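Local coordinates for paraflagellar rod component (Trypanosoma brucei, PDB 2Q0X), which is of unknown function but adopts the alpha/beta-hydrolase fold and is probably a component of the paraflagellar rod, at residues N206-K211 with E249-H254; V225-M230 with D253-N258. All blocks are in the same frame, centred on the assembly; numbering follows the deposited sequence.

Interaction 1. Residues N206-K211 with E249-H254; sequences NPCIRK and EGVRDH
In this helix-to-helix contact of the alpha/beta-hydrolase fold, Cys208, near the end of helix 200-209, reaches Gly250 and Val251 in the last turns of helix 241-254. The two backbones come close here, with Cys208 CA 5.5 Å from Gly250 CA. The thiol does the touching. Its SG lies 3.9 Å from Gly250 CA, against the bare backbone of the glycine. The same sulfur is 4.1 Å from Val251 CG2, one of the two methyl branches. With chi1 at -82°, SG stands beside its own backbone N and opposite the carbonyl carbon, which brings it to this surface. Gly250 also has a polar role within its own helix. Its O accepts a bond of 3.0 Å from His254 ND1, which comes in the carbonyl plane on a lone pair. The bond is bent, with an N-H...O angle of 140°, yet Gly250 O lies close to the imidazole plane. The same oxygen also receives a weak backbone bond from His254 N. The side-chain bond and a stack on Phe213 hold the ring in place. Leu216 of helix 213-218 touches both Cys208 and His254. Helix 200-209 itself ends in a Schellman motif with Lys211 at positive phi. Across the two segments the contact is buried and small, and it rests on van der Waals packing of sulfur against backbone and methyl.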
loop_
_atom_site.group_PDB
_atom_site.type_symbol
_atom_site.label_atom_id
_atom_site.label_comp_id
_atom_site.label_asym_id
_atom_site.label_seq_id
_atom_site.Cartn_x
_atom_site.Cartn_y
_atom_site.Cartn_z
ATOM N N ASN A 206 9.203 -11.201 -25.888
ATOM C CA ASN A 206 9.166 -12.617 -26.261
ATOM C C ASN A 206 8.452 -12.899 -27.583
ATOM O O ASN A 206 9.058 -13.464 -28.489
ATOM C CB ASN A 206 8.585 -13.454 -25.102
ATOM C CG ASN A 206 9.562 -13.603 -23.944
ATOM O OD1 ASN A 206 10.734 -13.206 -24.037
ATOM N ND2 ASN A 206 9.097 -14.201 -22.851
ATOM N N PRO A 207 7.172 -12.506 -27.717
ATOM C CA PRO A 207 6.500 -12.791 -28.995
ATOM C C PRO A 207 7.112 -12.120 -30.223
ATOM O O PRO A 207 7.065 -12.692 -31.303
ATOM C CB PRO A 207 5.064 -12.310 -28.760
ATOM C CG PRO A 207 5.140 -11.407 -27.553
ATOM C CD PRO A 207 6.271 -11.856 -26.748
ATOM N N CYS A 208 7.684 -10.924 -30.070
ATOM C CA CYS A 208 8.302 -10.243 -31.209
ATOM C C CYS A 208 9.580 -10.949 -31.647
ATOM O O CYS A 208 9.767 -11.197 -32.818
ATOM C CB CYS A 208 8.624 -8.781 -30.899
ATOM S SG CYS A 208 7.259 -7.635 -31.059
ATOM N N ILE A 209 10.468 -11.249 -30.698
ATOM C CA ILE A 209 11.714 -11.984 -31.006
ATOM C C ILE A 209 11.422 -13.391 -31.568
ATOM O O ILE A 209 12.152 -13.887 -32.439
ATOM C CB ILE A 209 12.633 -12.113 -29.751
ATOM C CG1 ILE A 209 13.001 -10.734 -29.156
ATOM C CG2 ILE A 209 13.912 -12.926 -30.065
ATOM C CD1 ILE A 209 13.611 -9.752 -30.143
ATOM N N ARG A 210 10.361 -14.028 -31.072
ATOM C CA ARG A 210 9.976 -15.373 -31.520
ATOM C C ARG A 210 8.922 -15.411 -32.656
ATOM O O ARG A 210 8.400 -16.483 -32.979
ATOM C CB ARG A 210 9.461 -16.176 -30.334
ATOM C CG ARG A 210 10.563 -16.733 -29.478
ATOM C CD ARG A 210 10.052 -17.044 -28.099
ATOM N NE ARG A 210 11.072 -17.723 -27.309
ATOM C CZ ARG A 210 11.192 -17.658 -25.985
ATOM N NH1 ARG A 210 10.351 -16.933 -25.262
ATOM N NH2 ARG A 210 12.176 -18.329 -25.388
ATOM N N LYS A 211 8.608 -14.250 -33.232
ATOM C CA LYS A 211 7.633 -14.118 -34.323
ATOM C C LYS A 211 6.284 -14.784 -34.025
ATOM O O LYS A 211 5.621 -15.311 -34.936
ATOM C CB LYS A 211 8.239 -14.620 -35.646
ATOM C CG LYS A 211 9.139 -13.577 -36.366
ATOM C CD LYS A 211 10.651 -13.881 -36.353
ATOM C CE LYS A 211 11.103 -14.690 -37.555
ATOM N NZ LYS A 211 12.483 -14.340 -38.052
ATOM N N GLU A 249 9.396 -3.779 -35.844
ATOM C CA GLU A 249 8.521 -4.312 -36.875
ATOM C C GLU A 249 7.258 -4.988 -36.326
ATOM O O GLU A 249 6.150 -4.764 -36.838
ATOM C CB GLU A 249 9.304 -5.296 -37.749
ATOM C CG GLU A 249 8.508 -5.839 -38.904
ATOM C CD GLU A 249 9.282 -6.824 -39.732
ATOM O OE1 GLU A 249 10.492 -6.602 -39.964
ATOM O OE2 GLU A 249 8.658 -7.809 -40.180
ATOM N N GLY A 250 7.418 -5.816 -35.296
ATOM C CA GLY A 250 6.292 -6.522 -34.689
ATOM C C GLY A 250 5.286 -5.600 -34.042
ATOM O O GLY A 250 4.070 -5.785 -34.180
ATOM N N VAL A 251 5.779 -4.598 -33.329
ATOM C CA VAL A 251 4.914 -3.647 -32.678
ATOM C C VAL A 251 4.179 -2.781 -33.706
ATOM O O VAL A 251 2.973 -2.610 -33.597
ATOM C CB VAL A 251 5.686 -2.787 -31.598
ATOM C CG1 VAL A 251 4.782 -1.706 -31.049
ATOM C CG2 VAL A 251 6.224 -3.690 -30.443
ATOM N N ARG A 252 4.878 -2.274 -34.717
ATOM C CA ARG A 252 4.250 -1.447 -35.760
ATOM C C ARG A 252 3.189 -2.149 -36.591
ATOM O O ARG A 252 2.187 -1.531 -37.010
ATOM C CB ARG A 252 5.295 -0.926 -36.727
ATOM C CG ARG A 252 6.183 0.139 -36.145
ATOM C CD ARG A 252 7.148 0.604 -37.216
ATOM N NE ARG A 252 7.976 1.736 -36.798
ATOM C CZ ARG A 252 9.000 2.218 -37.503
ATOM N NH1 ARG A 252 9.344 1.666 -38.666
ATOM N NH2 ARG A 252 9.693 3.253 -37.037
ATOM N N ASP A 253 3.431 -3.431 -36.868
ATOM C CA ASP A 253 2.551 -4.205 -37.730
ATOM C C ASP A 253 1.350 -4.804 -37.004
ATOM O O ASP A 253 0.381 -5.226 -37.653
ATOM C CB ASP A 253 3.343 -5.325 -38.405
ATOM C CG ASP A 253 4.303 -4.815 -39.461
ATOM O OD1 ASP A 253 4.415 -3.590 -39.642
ATOM O OD2 ASP A 253 4.965 -5.652 -40.100
ATOM N N HIS A 254 1.429 -4.876 -35.675
ATOM C CA HIS A 254 0.423 -5.572 -34.884
ATOM C C HIS A 254 -0.246 -4.757 -33.812
ATOM O O HIS A 254 -1.186 -5.224 -33.209
ATOM C CB HIS A 254 1.007 -6.871 -34.320
ATOM C CG HIS A 254 1.460 -7.812 -35.390
ATOM N ND1 HIS A 254 2.790 -8.023 -35.684
ATOM C CD2 HIS A 254 0.758 -8.549 -36.280
ATOM C CE1 HIS A 254 2.888 -8.865 -36.696
ATOM N NE2 HIS A 254 1.667 -9.193 -37.082
#

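Interaction 2. Residues V225-M230 with D253-N258; sequences VPLLLM and DHTGCN
Cys257 packs against the peptide that joins Val225 to Pro226, just ahead of strand 227-232. Its CB is 3.6 Å from Val225 O, and its SG is 3.6 Å from Val225 C. The sulfur also lies 3.7 Å from Pro226 N and 4.2 Å from Pro226 CD. SG is anti to the backbone N of Cys257 (chi1 170°), and this extended setting carries it over to the Val225-Pro226 link. A second touch is wholly between side chains. Leu227 CD2 meets Thr255 CG2 at 4.1 Å, with Thr255 OG1 equally near, so the leucine methyl rests on both branches of the threonine. The polar branch is turned to other use: OG1 hydrogen-bonds to Val251 O in the helix just before, which fixes the methyl branch as well. Farther out, Leu227 is tied by backbone bonds to Arg259 and Thr261, while the carbonyl of Pro226 takes part in a backbone hydrogen bond with Val138 of the neighbouring strand 135-143. Phe290 and Glu294 of helix 280-299 touch Pro226. The arrangement is that of a beta-alpha-beta crossover, in which the turn leaving helix 241-254 passes the start of strand 227-232 before entering the parallel edge strand 260-264.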
loop_
_atom_site.group_PDB
_atom_site.type_symbol
_atom_site.label_atom_id
_atom_site.label_comp_id
_atom_site.label_asym_id
_atom_site.label_seq_id
_atom_site.Cartn_x
_atom_site.Cartn_y
_atom_site.Cartn_z
ATOM N N VAL A 225 -5.108 3.207 -29.666
ATOM C CA VAL A 225 -4.721 4.602 -29.562
ATOM C C VAL A 225 -3.201 4.658 -29.529
ATOM O O VAL A 225 -2.551 3.623 -29.431
ATOM C CB VAL A 225 -5.369 5.273 -28.312
ATOM C CG1 VAL A 225 -6.907 5.219 -28.441
ATOM C CG2 VAL A 225 -4.873 4.635 -27.000
ATOM N N PRO A 226 -2.623 5.864 -29.644
ATOM C CA PRO A 226 -1.178 5.952 -29.661
ATOM C C PRO A 226 -0.477 5.361 -28.415
ATOM O O PRO A 226 -0.951 5.495 -27.277
ATOM C CB PRO A 226 -0.925 7.454 -29.816
ATOM C CG PRO A 226 -2.162 7.986 -30.477
ATOM C CD PRO A 226 -3.252 7.187 -29.838
ATOM N N LEU A 227 0.640 4.693 -28.678
ATOM C CA LEU A 227 1.333 3.892 -27.703
ATOM C C LEU A 227 2.805 4.323 -27.652
ATOM O O LEU A 227 3.439 4.485 -28.692
ATOM C CB LEU A 227 1.212 2.426 -28.104
ATOM C CG LEU A 227 2.038 1.420 -27.309
ATOM C CD1 LEU A 227 1.582 1.437 -25.895
ATOM C CD2 LEU A 227 1.872 0.029 -27.965
ATOM N N LEU A 228 3.304 4.589 -26.439
ATOM C CA LEU A 228 4.737 4.719 -26.193
ATOM C C LEU A 228 5.150 3.500 -25.396
ATOM O O LEU A 228 4.635 3.257 -24.324
ATOM C CB LEU A 228 5.056 6.010 -25.425
ATOM C CG LEU A 228 6.505 6.261 -24.942
ATOM C CD1 LEU A 228 7.487 6.360 -26.123
ATOM C CD2 LEU A 228 6.602 7.535 -24.034
ATOM N N LEU A 229 6.048 2.714 -25.968
ATOM C CA LEU A 229 6.736 1.638 -25.262
ATOM C C LEU A 229 8.102 2.133 -24.801
ATOM O O LEU A 229 8.910 2.612 -25.607
ATOM C CB LEU A 229 6.916 0.414 -26.183
ATOM C CG LEU A 229 5.645 -0.374 -26.516
ATOM C CD1 LEU A 229 6.046 -1.602 -27.286
ATOM C CD2 LEU A 229 4.867 -0.757 -25.243
ATOM N N MET A 230 8.341 2.018 -23.497
ATOM C CA MET A 230 9.590 2.436 -22.883
ATOM C C MET A 230 10.311 1.200 -22.408
ATOM O O MET A 230 9.896 0.561 -21.464
ATOM C CB MET A 230 9.326 3.383 -21.720
ATOM C CG MET A 230 8.511 4.609 -22.101
ATOM S SD MET A 230 8.082 5.589 -20.656
ATOM C CE MET A 230 9.670 6.355 -20.303
ATOM N N ASP A 253 3.431 -3.431 -36.868
ATOM C CA ASP A 253 2.551 -4.205 -37.730
ATOM C C ASP A 253 1.350 -4.804 -37.004
ATOM O O ASP A 253 0.381 -5.226 -37.653
ATOM C CB ASP A 253 3.343 -5.325 -38.405
ATOM C CG ASP A 253 4.303 -4.815 -39.461
ATOM O OD1 ASP A 253 4.415 -3.590 -39.642
ATOM O OD2 ASP A 253 4.965 -5.652 -40.100
ATOM N N HIS A 254 1.429 -4.876 -35.675
ATOM C CA HIS A 254 0.423 -5.572 -34.884
ATOM C C HIS A 254 -0.246 -4.757 -33.812
ATOM O O HIS A 254 -1.186 -5.224 -33.209
ATOM C CB HIS A 254 1.007 -6.871 -34.320
ATOM C CG HIS A 254 1.460 -7.812 -35.390
ATOM N ND1 HIS A 254 2.790 -8.023 -35.684
ATOM C CD2 HIS A 254 0.758 -8.549 -36.280
ATOM C CE1 HIS A 254 2.888 -8.865 -36.696
ATOM N NE2 HIS A 254 1.667 -9.193 -37.082
ATOM N N THR A 255 0.183 -3.525 -33.586
ATOM C CA THR A 255 -0.562 -2.672 -32.672
ATOM C C THR A 255 -1.868 -2.262 -33.373
ATOM O O THR A 255 -1.883 -2.114 -34.584
ATOM C CB THR A 255 0.269 -1.457 -32.231
ATOM O OG1 THR A 255 1.447 -1.926 -31.571
ATOM C CG2 THR A 255 -0.519 -0.550 -31.258
ATOM N N GLY A 256 -2.941 -2.076 -32.607
ATOM C CA GLY A 256 -4.238 -1.696 -33.162
ATOM C C GLY A 256 -4.334 -0.241 -33.591
ATOM O O GLY A 256 -5.383 0.215 -33.952
ATOM N N CYS A 257 -3.234 0.493 -33.505
ATOM C CA CYS A 257 -3.133 1.863 -33.982
ATOM C C CYS A 257 -1.727 2.003 -34.541
ATOM O O CYS A 257 -0.764 1.513 -33.931
ATOM C CB CYS A 257 -3.327 2.825 -32.817
ATOM S SG CYS A 257 -2.960 4.564 -33.117
ATOM N N ASN A 258 -1.601 2.675 -35.675
ATOM C CA ASN A 258 -0.289 2.898 -36.291
ATOM C C ASN A 258 0.671 3.833 -35.514
ATOM O O ASN A 258 1.873 3.862 -35.798
ATOM C CB ASN A 258 -0.446 3.384 -37.743
ATOM C CG ASN A 258 -1.165 4.738 -37.850
ATOM O OD1 ASN A 258 -0.539 5.764 -38.157
ATOM N ND2 ASN A 258 -2.482 4.742 -37.618
#

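Overall arrangement
From the N terminus, the chain reaches 206-211 first, at the end of helix 200-209. It then runs through helix 213-218 to 225-230 and strand 227-232, on into helix 241-254, whose last turns are 249-254, and out of it through 253-258. Interaction 1 closes a loop with 37 residues between its segments, and interaction 2 one with 22. Interaction 2 opens inside the loop of interaction 1, and its closing segment runs on past 254, so the two cross and do not nest. They share Asp253 and His254. Their centres are about 12 Å apart, and Val251 CG2 packs on Leu229 CD1 at 3.8 Å. Helix 241-254 is thus tied to helix 200-209, and its exit to the central sheet.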